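Local coordinates for protein nitrite reductase (Hyphomicrobium denitrificans, PDB 2DV6) that probably catalyses the reduction of nitrite to nitric oxide at its copper sites, with electrons that come from reduced cytochrome c, at residues 139-144 against 180-185; 208-213 against 241-246; 221-226 against 246-251. One frame throughout, in Å; residues are numbered along the deposited sequence.

Contact 1: residues 139-144 against 180-185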
ATOM      1  N   LYS A 139       5.450 -10.237  37.100  1.00 31.29           N
ATOM      2  CA  LYS A 139       4.160  -9.856  37.687  1.00 32.22           C
ATOM      3  C   LYS A 139       3.244  -9.391  36.594  1.00 30.65           C
ATOM      4  O   LYS A 139       3.699  -9.019  35.515  1.00 31.58           O
ATOM      5  CB  LYS A 139       4.310  -8.722  38.713  1.00 33.28           C
ATOM      6  CG  LYS A 139       4.875  -7.428  38.086  1.00 37.16           C
ATOM      7  CD  LYS A 139       4.738  -6.218  39.045  1.00 40.07           C
ATOM      8  CE  LYS A 139       5.305  -4.935  38.430  1.00 41.64           C
ATOM      9  NZ  LYS A 139       5.211  -4.876  36.910  1.00 44.37           N
ATOM     10  N   SER A 140       1.956  -9.382  36.887  1.00 28.59           N
ATOM     11  CA  SER A 140       0.943  -8.990  35.926  1.00 27.50           C
ATOM     12  C   SER A 140      -0.369  -8.890  36.679  1.00 26.64           C
ATOM     13  O   SER A 140      -0.444  -9.245  37.833  1.00 26.24           O
ATOM     14  CB  SER A 140       0.823 -10.057  34.820  1.00 26.45           C
ATOM     15  OG  SER A 140       0.174 -11.205  35.327  1.00 23.97           O
ATOM     16  N   SER A 141      -1.412  -8.438  36.009  1.00 27.52           N
ATOM     17  CA  SER A 141      -2.721  -8.490  36.598  1.00 28.82           C
ATOM     18  C   SER A 141      -3.429  -9.816  36.430  1.00 28.40           C
ATOM     19  O   SER A 141      -4.617  -9.891  36.721  1.00 30.76           O
ATOM     20  CB  SER A 141      -3.604  -7.395  36.001  1.00 29.87           C
ATOM     21  OG  SER A 141      -3.671  -7.593  34.610  1.00 34.06           O
ATOM     22  N   GLY A 142      -2.740 -10.861  35.976  1.00 28.07           N
ATOM     23  CA  GLY A 142      -3.400 -12.144  35.724  1.00 27.12           C
ATOM     24  C   GLY A 142      -3.174 -13.143  36.838  1.00 26.86           C
ATOM     25  O   GLY A 142      -2.243 -12.996  37.617  1.00 27.33           O
ATOM     26  N   ALA A 143      -4.019 -14.170  36.922  1.00 26.38           N
ATOM     27  CA  ALA A 143      -3.816 -15.231  37.923  1.00 26.17           C
ATOM     28  C   ALA A 143      -2.659 -16.131  37.497  1.00 26.15           C
ATOM     29  O   ALA A 143      -2.351 -16.225  36.314  1.00 25.87           O
ATOM     30  CB  ALA A 143      -5.055 -16.037  38.098  1.00 24.69           C
ATOM     31  N   ASP A 144      -2.012 -16.769  38.467  1.00 26.02           N
ATOM     32  CA  ASP A 144      -1.012 -17.790  38.178  1.00 26.77           C
ATOM     33  C   ASP A 144      -1.739 -19.054  37.734  1.00 25.51           C
ATOM     34  O   ASP A 144      -2.487 -19.644  38.501  1.00 26.75           O
ATOM     35  CB  ASP A 144      -0.145 -18.057  39.401  1.00 27.79           C
ATOM     36  CG  ASP A 144       0.864 -19.178  39.180  1.00 30.74           C
ATOM     37  OD1 ASP A 144       1.194 -19.545  38.017  1.00 30.71           O
ATOM     38  OD2 ASP A 144       1.368 -19.684  40.201  1.00 33.93           O
ATOM     39  N   ASN A 180       3.989  -8.813  32.859  1.00 28.06           N
ATOM     40  CA  ASN A 180       3.177  -7.712  32.368  1.00 28.77           C
ATOM     41  C   ASN A 180       2.284  -8.127  31.166  1.00 27.44           C
ATOM     42  O   ASN A 180       1.882  -7.299  30.342  1.00 25.46           O
ATOM     43  CB  ASN A 180       4.093  -6.505  32.070  1.00 32.99           C
ATOM     44  CG  ASN A 180       3.333  -5.190  31.907  1.00 36.37           C
ATOM     45  OD1 ASN A 180       2.154  -5.082  32.266  1.00 41.77           O
ATOM     46  ND2 ASN A 180       4.007  -4.178  31.351  1.00 39.81           N
ATOM     47  N   THR A 181       2.007  -9.429  31.053  1.00 25.75           N
ATOM     48  CA  THR A 181       1.198  -9.918  29.924  1.00 24.99           C
ATOM     49  C   THR A 181       0.236 -11.031  30.293  1.00 24.38           C
ATOM     50  O   THR A 181       0.564 -11.948  31.067  1.00 24.46           O
ATOM     51  CB  THR A 181       2.016 -10.041  28.573  1.00 25.33           C
ATOM     52  OG1 THR A 181       1.673 -11.221  27.839  1.00 28.47           O
ATOM     53  CG2 THR A 181       3.466  -9.997  28.799  1.00 21.72           C
ATOM     54  N   THR A 182      -0.995 -10.878  29.819  1.00 23.02           N
ATOM     55  CA  THR A 182      -2.091 -11.687  30.295  1.00 23.24           C
ATOM     56  C   THR A 182      -2.867 -12.203  29.103  1.00 23.46           C
ATOM     57  O   THR A 182      -2.727 -11.689  27.989  1.00 22.86           O
ATOM     58  CB  THR A 182      -3.069 -10.904  31.269  1.00 23.76           C
ATOM     59  OG1 THR A 182      -3.614  -9.774  30.603  1.00 24.20           O
ATOM     60  CG2 THR A 182      -2.336 -10.420  32.547  1.00 24.21           C
ATOM     61  N   TYR A 183      -3.689 -13.218  29.346  1.00 22.39           N
ATOM     62  CA  TYR A 183      -4.349 -13.942  28.283  1.00 22.45           C
ATOM     63  C   TYR A 183      -5.542 -14.612  28.975  1.00 22.96           C
ATOM     64  O   TYR A 183      -5.431 -14.942  30.145  1.00 22.83           O
ATOM     65  CB  TYR A 183      -3.366 -14.961  27.659  1.00 20.57           C
ATOM     66  CG  TYR A 183      -3.931 -15.773  26.488  1.00 21.19           C
ATOM     67  CD1 TYR A 183      -4.003 -15.228  25.208  1.00 21.13           C
ATOM     68  CD2 TYR A 183      -4.355 -17.103  26.655  1.00 21.41           C
ATOM     69  CE1 TYR A 183      -4.539 -15.951  24.143  1.00 21.21           C
ATOM     70  CE2 TYR A 183      -4.870 -17.849  25.571  1.00 20.33           C
ATOM     71  CZ  TYR A 183      -4.966 -17.244  24.325  1.00 21.57           C
ATOM     72  OH  TYR A 183      -5.473 -17.931  23.244  1.00 21.44           O
ATOM     73  N   THR A 184      -6.662 -14.805  28.257  1.00 21.24           N
ATOM     74  CA  THR A 184      -7.746 -15.628  28.760  1.00 20.96           C
ATOM     75  C   THR A 184      -7.492 -17.122  28.585  1.00 21.71           C
ATOM     76  O   THR A 184      -7.631 -17.670  27.468  1.00 21.06           O
ATOM     77  CB  THR A 184      -9.113 -15.252  28.125  1.00 20.86           C
ATOM     78  OG1 THR A 184      -9.363 -13.862  28.358  1.00 22.01           O
ATOM     79  CG2 THR A 184     -10.240 -16.058  28.774  1.00 20.44           C
ATOM     80  N   TYR A 185      -7.161 -17.790  29.699  1.00 20.69           N
ATOM     81  CA  TYR A 185      -6.959 -19.207  29.648  1.00 20.57           C
ATOM     82  C   TYR A 185      -8.271 -19.970  29.892  1.00 21.60           C
ATOM     83  O   TYR A 185      -9.177 -19.493  30.574  1.00 20.66           O
ATOM     84  CB  TYR A 185      -5.899 -19.660  30.664  1.00 20.72           C
ATOM     85  CG  TYR A 185      -4.461 -19.260  30.369  1.00 19.10           C
ATOM     86  CD1 TYR A 185      -4.010 -17.974  30.617  1.00 18.79           C
ATOM     87  CD2 TYR A 185      -3.549 -20.209  29.900  1.00 19.15           C
ATOM     88  CE1 TYR A 185      -2.676 -17.620  30.392  1.00 19.68           C
ATOM     89  CE2 TYR A 185      -2.215 -19.875  29.661  1.00 17.89           C
ATOM     90  CZ  TYR A 185      -1.793 -18.577  29.901  1.00 19.06           C
ATOM     91  OH  TYR A 185      -0.465 -18.266  29.706  1.00 18.98           O
TER
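The loop around Ser-140 packs on Asn-180, just before strand 181-188, and on Thr-182 within it. It is a small, partly buried contact built on an ST turn, where the loop between strands 125-131 and 163-178 passes beside the first residues of strand 181-188. One backbone bond ties the two segments: Asn-180 N donates a hydrogen bond to Lys-139 O at 2.7 Å. Lys-139 N is held in turn by the carboxylate of Asp-179. In the ST turn, Ser-140 OG stands between its own backbone N and carbonyl carbon (chi1 73°) and accepts from Gly-142 N at 3.0 Å, with a nearly straight N-H...O angle of 162°. Gln-176 NE2, on strand 163-178, also hydrogen-bonds this hydroxyl, while the Ser-141 hydroxyl pairs with Lys-174 NZ. With the hydroxyl gone, as in an alanine, Gly-142 N and Gln-176 NE2 are likely to lose the oxygen they share, and the turn its internal bond. Across the contact the packing converges on one methyl. Thr-182 CG2 reaches up to the turn, 3.8 Å from Ser-140 OG and 3.7 Å from Ser-141 OG, and comes within 3.5 Å of Gly-142 N.

Contact 2: residues 208-213 against 241-246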
ATOM      1  N   HIS A 208     -16.618 -36.787  37.492  1.00 24.24           N
ATOM      2  CA  HIS A 208     -17.565 -35.687  37.624  1.00 24.60           C
ATOM      3  C   HIS A 208     -16.952 -34.419  37.073  1.00 23.89           C
ATOM      4  O   HIS A 208     -16.006 -33.856  37.651  1.00 22.83           O
ATOM      5  CB  HIS A 208     -18.012 -35.488  39.085  1.00 25.43           C
ATOM      6  CG  HIS A 208     -18.680 -36.697  39.663  1.00 26.09           C
ATOM      7  ND1 HIS A 208     -20.009 -36.710  40.025  1.00 26.34           N
ATOM      8  CD2 HIS A 208     -18.213 -37.944  39.899  1.00 26.39           C
ATOM      9  CE1 HIS A 208     -20.328 -37.911  40.475  1.00 26.84           C
ATOM     10  NE2 HIS A 208     -19.256 -38.678  40.413  1.00 28.41           N
ATOM     11  N   LEU A 209     -17.514 -33.974  35.961  1.00 23.73           N
ATOM     12  CA  LEU A 209     -17.066 -32.754  35.306  1.00 24.46           C
ATOM     13  C   LEU A 209     -18.031 -31.620  35.559  1.00 24.16           C
ATOM     14  O   LEU A 209     -19.187 -31.677  35.097  1.00 24.41           O
ATOM     15  CB  LEU A 209     -16.892 -32.962  33.786  1.00 25.56           C
ATOM     16  CG  LEU A 209     -16.125 -31.818  33.035  1.00 28.42           C
ATOM     17  CD1 LEU A 209     -15.800 -32.246  31.627  1.00 29.70           C
ATOM     18  CD2 LEU A 209     -16.943 -30.576  32.930  1.00 29.96           C
ATOM     19  N   LYS A 210     -17.562 -30.588  36.259  1.00 23.97           N
ATOM     20  CA  LYS A 210     -18.356 -29.370  36.482  1.00 25.76           C
ATOM     21  C   LYS A 210     -17.869 -28.201  35.615  1.00 26.20           C
ATOM     22  O   LYS A 210     -16.665 -27.937  35.534  1.00 27.73           O
ATOM     23  CB  LYS A 210     -18.319 -28.959  37.954  1.00 26.05           C
ATOM     24  CG  LYS A 210     -18.972 -29.983  38.920  1.00 26.69           C
ATOM     25  CD  LYS A 210     -19.220 -29.354  40.314  1.00 27.39           C
ATOM     26  CE  LYS A 210     -19.901 -30.322  41.286  1.00 28.11           C
ATOM     27  NZ  LYS A 210     -18.974 -31.446  41.686  1.00 29.52           N
ATOM     28  N   ASN A 211     -18.784 -27.520  34.936  1.00 25.82           N
ATOM     29  CA  ASN A 211     -18.407 -26.360  34.155  1.00 24.86           C
ATOM     30  C   ASN A 211     -18.802 -25.147  34.975  1.00 25.55           C
ATOM     31  O   ASN A 211     -19.965 -24.956  35.277  1.00 24.01           O
ATOM     32  CB  ASN A 211     -19.043 -26.394  32.763  1.00 22.81           C
ATOM     33  CG  ASN A 211     -18.531 -25.304  31.845  1.00 23.04           C
ATOM     34  OD1 ASN A 211     -17.596 -24.546  32.185  1.00 24.89           O
ATOM     35  ND2 ASN A 211     -19.128 -25.206  30.665  1.00 21.03           N
ATOM     36  N   HIS A 212     -17.818 -24.354  35.395  1.00 27.25           N
ATOM     37  CA  HIS A 212     -18.099 -23.196  36.257  1.00 28.09           C
ATOM     38  C   HIS A 212     -19.196 -22.334  35.664  1.00 28.78           C
ATOM     39  O   HIS A 212     -19.291 -22.192  34.447  1.00 29.09           O
ATOM     40  CB  HIS A 212     -16.852 -22.361  36.473  1.00 28.46           C
ATOM     41  CG  HIS A 212     -17.036 -21.263  37.479  1.00 30.31           C
ATOM     42  ND1 HIS A 212     -16.546 -21.347  38.771  1.00 31.32           N
ATOM     43  CD2 HIS A 212     -17.650 -20.061  37.387  1.00 29.41           C
ATOM     44  CE1 HIS A 212     -16.859 -20.244  39.428  1.00 29.80           C
ATOM     45  NE2 HIS A 212     -17.534 -19.452  38.616  1.00 29.90           N
ATOM     46  N   LYS A 213     -20.028 -21.739  36.517  1.00 29.63           N
ATOM     47  CA  LYS A 213     -21.167 -20.956  36.028  1.00 29.64           C
ATOM     48  C   LYS A 213     -20.858 -19.666  35.264  1.00 29.32           C
ATOM     49  O   LYS A 213     -21.702 -19.200  34.481  1.00 28.28           O
ATOM     50  CB  LYS A 213     -22.142 -20.663  37.165  1.00 31.23           C
ATOM     51  CG  LYS A 213     -21.614 -19.737  38.211  1.00 34.09           C
ATOM     52  CD  LYS A 213     -22.819 -19.386  39.070  1.00 35.43           C
ATOM     53  CE  LYS A 213     -22.456 -18.726  40.339  1.00 35.30           C
ATOM     54  NZ  LYS A 213     -23.786 -18.359  40.944  1.00 37.35           N
ATOM     55  N   GLY A 241     -22.345 -23.838  34.609  1.00 27.85           N
ATOM     56  CA  GLY A 241     -23.183 -24.022  35.790  1.00 28.76           C
ATOM     57  C   GLY A 241     -23.622 -25.459  36.030  1.00 29.25           C
ATOM     58  O   GLY A 241     -24.273 -25.742  37.023  1.00 29.11           O
ATOM     59  N   GLU A 242     -23.295 -26.369  35.105  1.00 30.28           N
ATOM     60  CA  GLU A 242     -23.840 -27.737  35.127  1.00 28.71           C
ATOM     61  C   GLU A 242     -22.753 -28.780  35.398  1.00 28.37           C
ATOM     62  O   GLU A 242     -21.549 -28.450  35.500  1.00 27.57           O
ATOM     63  CB  GLU A 242     -24.592 -28.020  33.817  1.00 30.42           C
ATOM     64  CG  GLU A 242     -25.790 -27.076  33.550  1.00 31.93           C
ATOM     65  CD  GLU A 242     -26.860 -27.164  34.663  1.00 35.12           C
ATOM     66  OE1 GLU A 242     -27.413 -26.107  35.021  1.00 36.48           O
ATOM     67  OE2 GLU A 242     -27.120 -28.287  35.206  1.00 36.18           O
ATOM     68  N   GLU A 243     -23.176 -30.037  35.523  1.00 27.55           N
ATOM     69  CA  GLU A 243     -22.274 -31.142  35.749  1.00 28.11           C
ATOM     70  C   GLU A 243     -22.680 -32.267  34.823  1.00 28.28           C
ATOM     71  O   GLU A 243     -23.840 -32.411  34.444  1.00 28.76           O
ATOM     72  CB  GLU A 243     -22.336 -31.647  37.224  1.00 29.63           C
ATOM     73  CG  GLU A 243     -21.399 -32.857  37.549  1.00 31.15           C
ATOM     74  CD  GLU A 243     -21.689 -33.509  38.916  1.00 34.40           C
ATOM     75  OE1 GLU A 243     -20.721 -33.903  39.602  1.00 35.63           O
ATOM     76  OE2 GLU A 243     -22.883 -33.628  39.311  1.00 36.04           O
ATOM     77  N   THR A 244     -21.710 -33.095  34.501  1.00 27.90           N
ATOM     78  CA  THR A 244     -21.892 -34.178  33.618  1.00 27.76           C
ATOM     79  C   THR A 244     -21.124 -35.285  34.350  1.00 27.76           C
ATOM     80  O   THR A 244     -20.124 -35.015  35.021  1.00 27.07           O
ATOM     81  CB  THR A 244     -21.291 -33.698  32.275  1.00 29.57           C
ATOM     82  OG1 THR A 244     -22.269 -33.699  31.199  1.00 31.49           O
ATOM     83  CG2 THR A 244     -19.971 -34.278  31.964  1.00 25.72           C
ATOM     84  N   VAL A 245     -21.626 -36.505  34.304  1.00 27.59           N
ATOM     85  CA  VAL A 245     -20.901 -37.614  34.900  1.00 27.04           C
ATOM     86  C   VAL A 245     -20.844 -38.793  33.968  1.00 26.82           C
ATOM     87  O   VAL A 245     -21.782 -39.063  33.215  1.00 26.42           O
ATOM     88  CB  VAL A 245     -21.270 -37.924  36.444  1.00 28.04           C
ATOM     89  CG1 VAL A 245     -22.392 -37.056  36.989  1.00 26.95           C
ATOM     90  CG2 VAL A 245     -21.385 -39.425  36.777  1.00 26.52           C
ATOM     91  N   VAL A 246     -19.681 -39.434  33.953  1.00 26.37           N
ATOM     92  CA  VAL A 246     -19.437 -40.500  33.009  1.00 27.31           C
ATOM     93  C   VAL A 246     -18.575 -41.529  33.732  1.00 27.44           C
ATOM     94  O   VAL A 246     -17.685 -41.150  34.484  1.00 28.24           O
ATOM     95  CB  VAL A 246     -18.750 -39.981  31.681  1.00 26.60           C
ATOM     96  CG1 VAL A 246     -17.327 -39.416  31.942  1.00 26.96           C
ATOM     97  CG2 VAL A 246     -18.645 -41.088  30.701  1.00 26.69           C
TER
HETATM   98  O   HOH W   1     -22.852 -35.793  41.138  1.00 38.43           O
HETATM   99  O   HOH W   2     -20.537 -33.630  42.143  1.00 41.62           O
HETATM  100  O   HOH W   3     -20.745 -26.326  37.614  1.00 39.37           O
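Glu-243 turns CG anti to its backbone N (chi1 179°) and runs on fully extended, while His-208, on the neighbouring strand, places CG beside its own N (chi1 -60°). The two torsions bring carboxylate and imidazole together on one face of the sheet, two residues out of register. His-208 ND1 donates to Glu-243 OE1 at 2.9 Å. The oxygen lies in the imidazole plane, but the ring N-H meets it from well above the carboxylate plane, and the N-H...O angle is a bent 143°. At the far edge of the ring NE2 bonds Glu-206, which leaves the imidazole between two carboxylates and would tend to favour its protonated form. Val-245 covers one ring face in a CH-pi contact, with CB 4.2 Å from the centroid. The salt bridge from Lys-210 NZ to Glu-243 OE1 is long, 3.7 Å, and a water joins the same two atoms more closely; a second water donates to Glu-243 OE2.

Beneath this charged face the backbones form an antiparallel ladder. Leu-209 and Thr-244 are a hydrogen-bonded pair, with Leu-209 N to Thr-244 O and Thr-244 N to Leu-209 O both 3.0 Å. Their side chains turn to the other face, where Leu-209 CB touches Thr-244 CG2 at 3.8 Å. Past Lys-210, Asn-211 N bonds Glu-242 O, and Gly-241 N reaches Asn-211 O at 2.7 Å. The Asn-211 amide is tied to Thr-238 O and Met-217 O and packs on His-219, a copper ligand. Strand 204-211 also pairs, on the side away from 243-249, with strand 163-178, making it an inner strand of the cupredoxin sheet. Strand 243-249 is the last of that sheet within the chain, yet Val-246 continues the ladder antiparallel onto a strand of a neighbouring subunit.

Contact 3: residues 221-226 against 246-251. With CU (copper (II) ion), chain H.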
ATOM      1  N   VAL A 221     -14.374 -33.269  28.056  1.00 23.41           N
ATOM      2  CA  VAL A 221     -13.085 -33.936  28.160  1.00 24.71           C
ATOM      3  C   VAL A 221     -13.070 -35.210  27.296  1.00 25.00           C
ATOM      4  O   VAL A 221     -14.051 -35.929  27.242  1.00 25.72           O
ATOM      5  CB  VAL A 221     -12.702 -34.236  29.661  1.00 26.04           C
ATOM      6  CG1 VAL A 221     -13.793 -35.169  30.368  1.00 25.84           C
ATOM      7  CG2 VAL A 221     -11.302 -34.877  29.737  1.00 24.90           C
ATOM      8  N   ASP A 222     -11.961 -35.441  26.598  1.00 25.39           N
ATOM      9  CA  ASP A 222     -11.659 -36.653  25.819  1.00 26.05           C
ATOM     10  C   ASP A 222     -10.384 -37.214  26.496  1.00 25.27           C
ATOM     11  O   ASP A 222      -9.377 -36.503  26.551  1.00 24.71           O
ATOM     12  CB  ASP A 222     -11.392 -36.205  24.348  1.00 28.93           C
ATOM     13  CG  ASP A 222     -10.742 -37.300  23.431  1.00 32.87           C
ATOM     14  OD1 ASP A 222     -10.696 -37.049  22.192  1.00 34.54           O
ATOM     15  OD2 ASP A 222     -10.285 -38.390  23.886  1.00 34.84           O
ATOM     16  N   PHE A 223     -10.436 -38.438  27.044  1.00 23.82           N
ATOM     17  CA  PHE A 223      -9.239 -39.124  27.575  1.00 23.48           C
ATOM     18  C   PHE A 223      -8.693 -40.126  26.543  1.00 24.31           C
ATOM     19  O   PHE A 223      -9.452 -41.010  26.091  1.00 24.16           O
ATOM     20  CB  PHE A 223      -9.537 -39.908  28.875  1.00 22.33           C
ATOM     21  CG  PHE A 223     -10.110 -39.075  30.004  1.00 22.87           C
ATOM     22  CD1 PHE A 223     -11.503 -38.972  30.187  1.00 23.08           C
ATOM     23  CD2 PHE A 223      -9.274 -38.437  30.900  1.00 21.48           C
ATOM     24  CE1 PHE A 223     -12.033 -38.221  31.241  1.00 22.64           C
ATOM     25  CE2 PHE A 223      -9.782 -37.690  31.949  1.00 22.73           C
ATOM     26  CZ  PHE A 223     -11.173 -37.559  32.114  1.00 22.25           C
ATOM     27  N   HIS A 224      -7.409 -40.029  26.185  1.00 23.61           N
ATOM     28  CA  HIS A 224      -6.822 -41.012  25.237  1.00 25.49           C
ATOM     29  C   HIS A 224      -6.707 -42.415  25.856  1.00 26.20           C
ATOM     30  O   HIS A 224      -6.529 -43.402  25.132  1.00 26.87           O
ATOM     31  CB  HIS A 224      -5.442 -40.564  24.703  1.00 24.94           C
ATOM     32  CG  HIS A 224      -5.499 -39.395  23.783  1.00 23.62           C
ATOM     33  ND1 HIS A 224      -4.389 -38.928  23.117  1.00 24.56           N
ATOM     34  CD2 HIS A 224      -6.536 -38.630  23.370  1.00 23.39           C
ATOM     35  CE1 HIS A 224      -4.729 -37.898  22.361  1.00 23.32           C
ATOM     36  NE2 HIS A 224      -6.023 -37.694  22.498  1.00 23.47           N
ATOM     37  N   GLY A 225      -6.771 -42.495  27.186  1.00 27.11           N
ATOM     38  CA  GLY A 225      -6.841 -43.797  27.859  1.00 29.20           C
ATOM     39  C   GLY A 225      -8.243 -44.383  28.064  1.00 29.58           C
ATOM     40  O   GLY A 225      -8.386 -45.464  28.645  1.00 30.13           O
ATOM     41  N   ALA A 226      -9.265 -43.658  27.606  1.00 28.75           N
ATOM     42  CA  ALA A 226     -10.636 -44.131  27.639  1.00 29.12           C
ATOM     43  C   ALA A 226     -11.016 -44.821  26.322  1.00 29.25           C
ATOM     44  O   ALA A 226     -10.546 -44.433  25.225  1.00 30.92           O
ATOM     45  CB  ALA A 226     -11.604 -42.970  27.962  1.00 26.34           C
ATOM     46  N   VAL A 246     -19.681 -39.434  33.953  1.00 26.37           N
ATOM     47  CA  VAL A 246     -19.437 -40.500  33.009  1.00 27.31           C
ATOM     48  C   VAL A 246     -18.575 -41.529  33.732  1.00 27.44           C
ATOM     49  O   VAL A 246     -17.685 -41.150  34.484  1.00 28.24           O
ATOM     50  CB  VAL A 246     -18.750 -39.981  31.681  1.00 26.60           C
ATOM     51  CG1 VAL A 246     -17.327 -39.416  31.942  1.00 26.96           C
ATOM     52  CG2 VAL A 246     -18.645 -41.088  30.701  1.00 26.69           C
ATOM     53  N   THR A 247     -18.869 -42.813  33.537  1.00 26.47           N
ATOM     54  CA  THR A 247     -18.035 -43.868  34.107  1.00 26.49           C
ATOM     55  C   THR A 247     -17.372 -44.601  32.961  1.00 26.44           C
ATOM     56  O   THR A 247     -18.021 -44.873  31.959  1.00 26.54           O
ATOM     57  CB  THR A 247     -18.904 -44.859  34.956  1.00 26.25           C
ATOM     58  OG1 THR A 247     -19.498 -44.134  36.030  1.00 25.74           O
ATOM     59  CG2 THR A 247     -18.076 -46.018  35.530  1.00 25.41           C
ATOM     60  N   PHE A 248     -16.095 -44.926  33.088  1.00 26.01           N
ATOM     61  CA  PHE A 248     -15.435 -45.654  32.013  1.00 26.72           C
ATOM     62  C   PHE A 248     -14.389 -46.581  32.569  1.00 27.64           C
ATOM     63  O   PHE A 248     -13.825 -46.310  33.620  1.00 28.00           O
ATOM     64  CB  PHE A 248     -14.854 -44.712  30.913  1.00 27.01           C
ATOM     65  CG  PHE A 248     -13.749 -43.794  31.383  1.00 26.97           C
ATOM     66  CD1 PHE A 248     -12.422 -44.232  31.417  1.00 27.21           C
ATOM     67  CD2 PHE A 248     -14.027 -42.492  31.749  1.00 27.12           C
ATOM     68  CE1 PHE A 248     -11.389 -43.378  31.845  1.00 25.98           C
ATOM     69  CE2 PHE A 248     -12.997 -41.622  32.168  1.00 27.51           C
ATOM     70  CZ  PHE A 248     -11.688 -42.082  32.239  1.00 27.36           C
ATOM     71  N   LYS A 249     -14.163 -47.692  31.886  1.00 28.21           N
ATOM     72  CA  LYS A 249     -13.079 -48.607  32.253  1.00 30.58           C
ATOM     73  C   LYS A 249     -11.733 -48.214  31.623  1.00 29.79           C
ATOM     74  O   LYS A 249     -11.673 -47.787  30.453  1.00 30.42           O
ATOM     75  CB  LYS A 249     -13.429 -50.063  31.885  1.00 32.52           C
ATOM     76  CG  LYS A 249     -14.490 -50.689  32.809  1.00 36.69           C
ATOM     77  CD  LYS A 249     -14.564 -52.217  32.656  1.00 41.33           C
ATOM     78  CE  LYS A 249     -13.610 -52.969  33.663  1.00 44.58           C
ATOM     79  NZ  LYS A 249     -14.263 -53.332  35.013  1.00 46.57           N
ATOM     80  N   ALA A 250     -10.676 -48.374  32.406  1.00 28.87           N
ATOM     81  CA  ALA A 250      -9.302 -48.197  31.955  1.00 28.41           C
ATOM     82  C   ALA A 250      -8.735 -49.548  31.587  1.00 28.60           C
ATOM     83  O   ALA A 250      -8.260 -50.282  32.442  1.00 28.99           O
ATOM     84  CB  ALA A 250      -8.451 -47.556  33.046  1.00 27.89           C
ATOM     85  N   LEU A 251      -8.760 -49.851  30.299  1.00 28.78           N
ATOM     86  CA  LEU A 251      -8.448 -51.192  29.811  1.00 28.98           C
ATOM     87  C   LEU A 251      -7.001 -51.450  29.460  1.00 27.98           C
ATOM     88  O   LEU A 251      -6.618 -52.588  29.332  1.00 27.93           O
ATOM     89  CB  LEU A 251      -9.315 -51.525  28.582  1.00 28.21           C
ATOM     90  CG  LEU A 251     -10.832 -51.350  28.767  1.00 29.88           C
ATOM     91  CD1 LEU A 251     -11.536 -51.382  27.387  1.00 29.49           C
ATOM     92  CD2 LEU A 251     -11.406 -52.438  29.736  1.00 28.56           C
TER
HETATM   93 CU    CU H 501      -7.167 -36.296  21.467  1.00 28.87          CU
HETATM   94  O   HOH W   4      -9.834 -47.847  28.192  1.00 22.17           O
HETATM   95  O   HOH W   5      -8.991 -36.210  19.715  0.50 36.49           O
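Phe-248 slides the CZ end of its ring over one face of Phe-223, near the rim. The closest atoms are Phe-223 CD1 and Phe-248 CE2, 3.6 Å apart, and the planes are inclined at 37° with centroids 5.1 Å apart, an oblique aromatic pair. The opposite face of Phe-223 is covered by Val-221 CG2, which leaves the ring sandwiched. Phe-248 gets there with CG between its backbone N and carbonyl carbon (chi1 64°), which swings the ring off strand 243-249 toward the type I turn of Phe-223 to Ala-226. From that turn Ala-226 sends its methyl over the Phe-248 face, CB 4.0 Å from the centroid in a CH-pi contact. Ala-226 N closes the turn on Phe-223 O at 3.1 Å.

Beside the rings a water lies 2.8 Å from Gly-225 O and accepts from Leu-251 N, linking turn and strand end where no direct hydrogen bond spans the segments. Within the same turn, next to Phe-223, His-224 faces the other way and binds copper through NE2 at 2.1 Å. His-259 of the same chain and His-416 of a neighbouring subunit complete the three-histidine set, the type 2 site of copper nitrite reductases, and a water is a further ligand at 2.5 Å. His-224 ND1 bonds Gln-389 of that neighbouring subunit, which, together with the copper bond, probably helps set the ring's rotation.

Apart from that water bridge, the direct contacts are aromatic and methyl packing, with no charge involved. It implies that the turn carrying a copper ligand is seated on an apolar bed at the subunit boundary, while the copper-binding imidazole points away from the Phe pair.

Contacts 2 and 3 work as neighbours: both use strand 243-249, share Val-246, and meet where Leu-209 CD1 packs 3.8 Å from Val-221 CG1. Contact 3 is the buried one, apolar and next to a copper ligand; contact 2, at the beginning of the same strand, has backbone pairing in the middle and carboxylates, lysine and water on its more exposed face. Both touch the second subunit. Contact 1, partly buried, stands apart, its centre 26 Å from that of contact 2, at another part of the same sheet and away from the copper sites. It is joined by one backbone bond and the packing of a methyl against an ST turn rather than by ladder or aromatic rings.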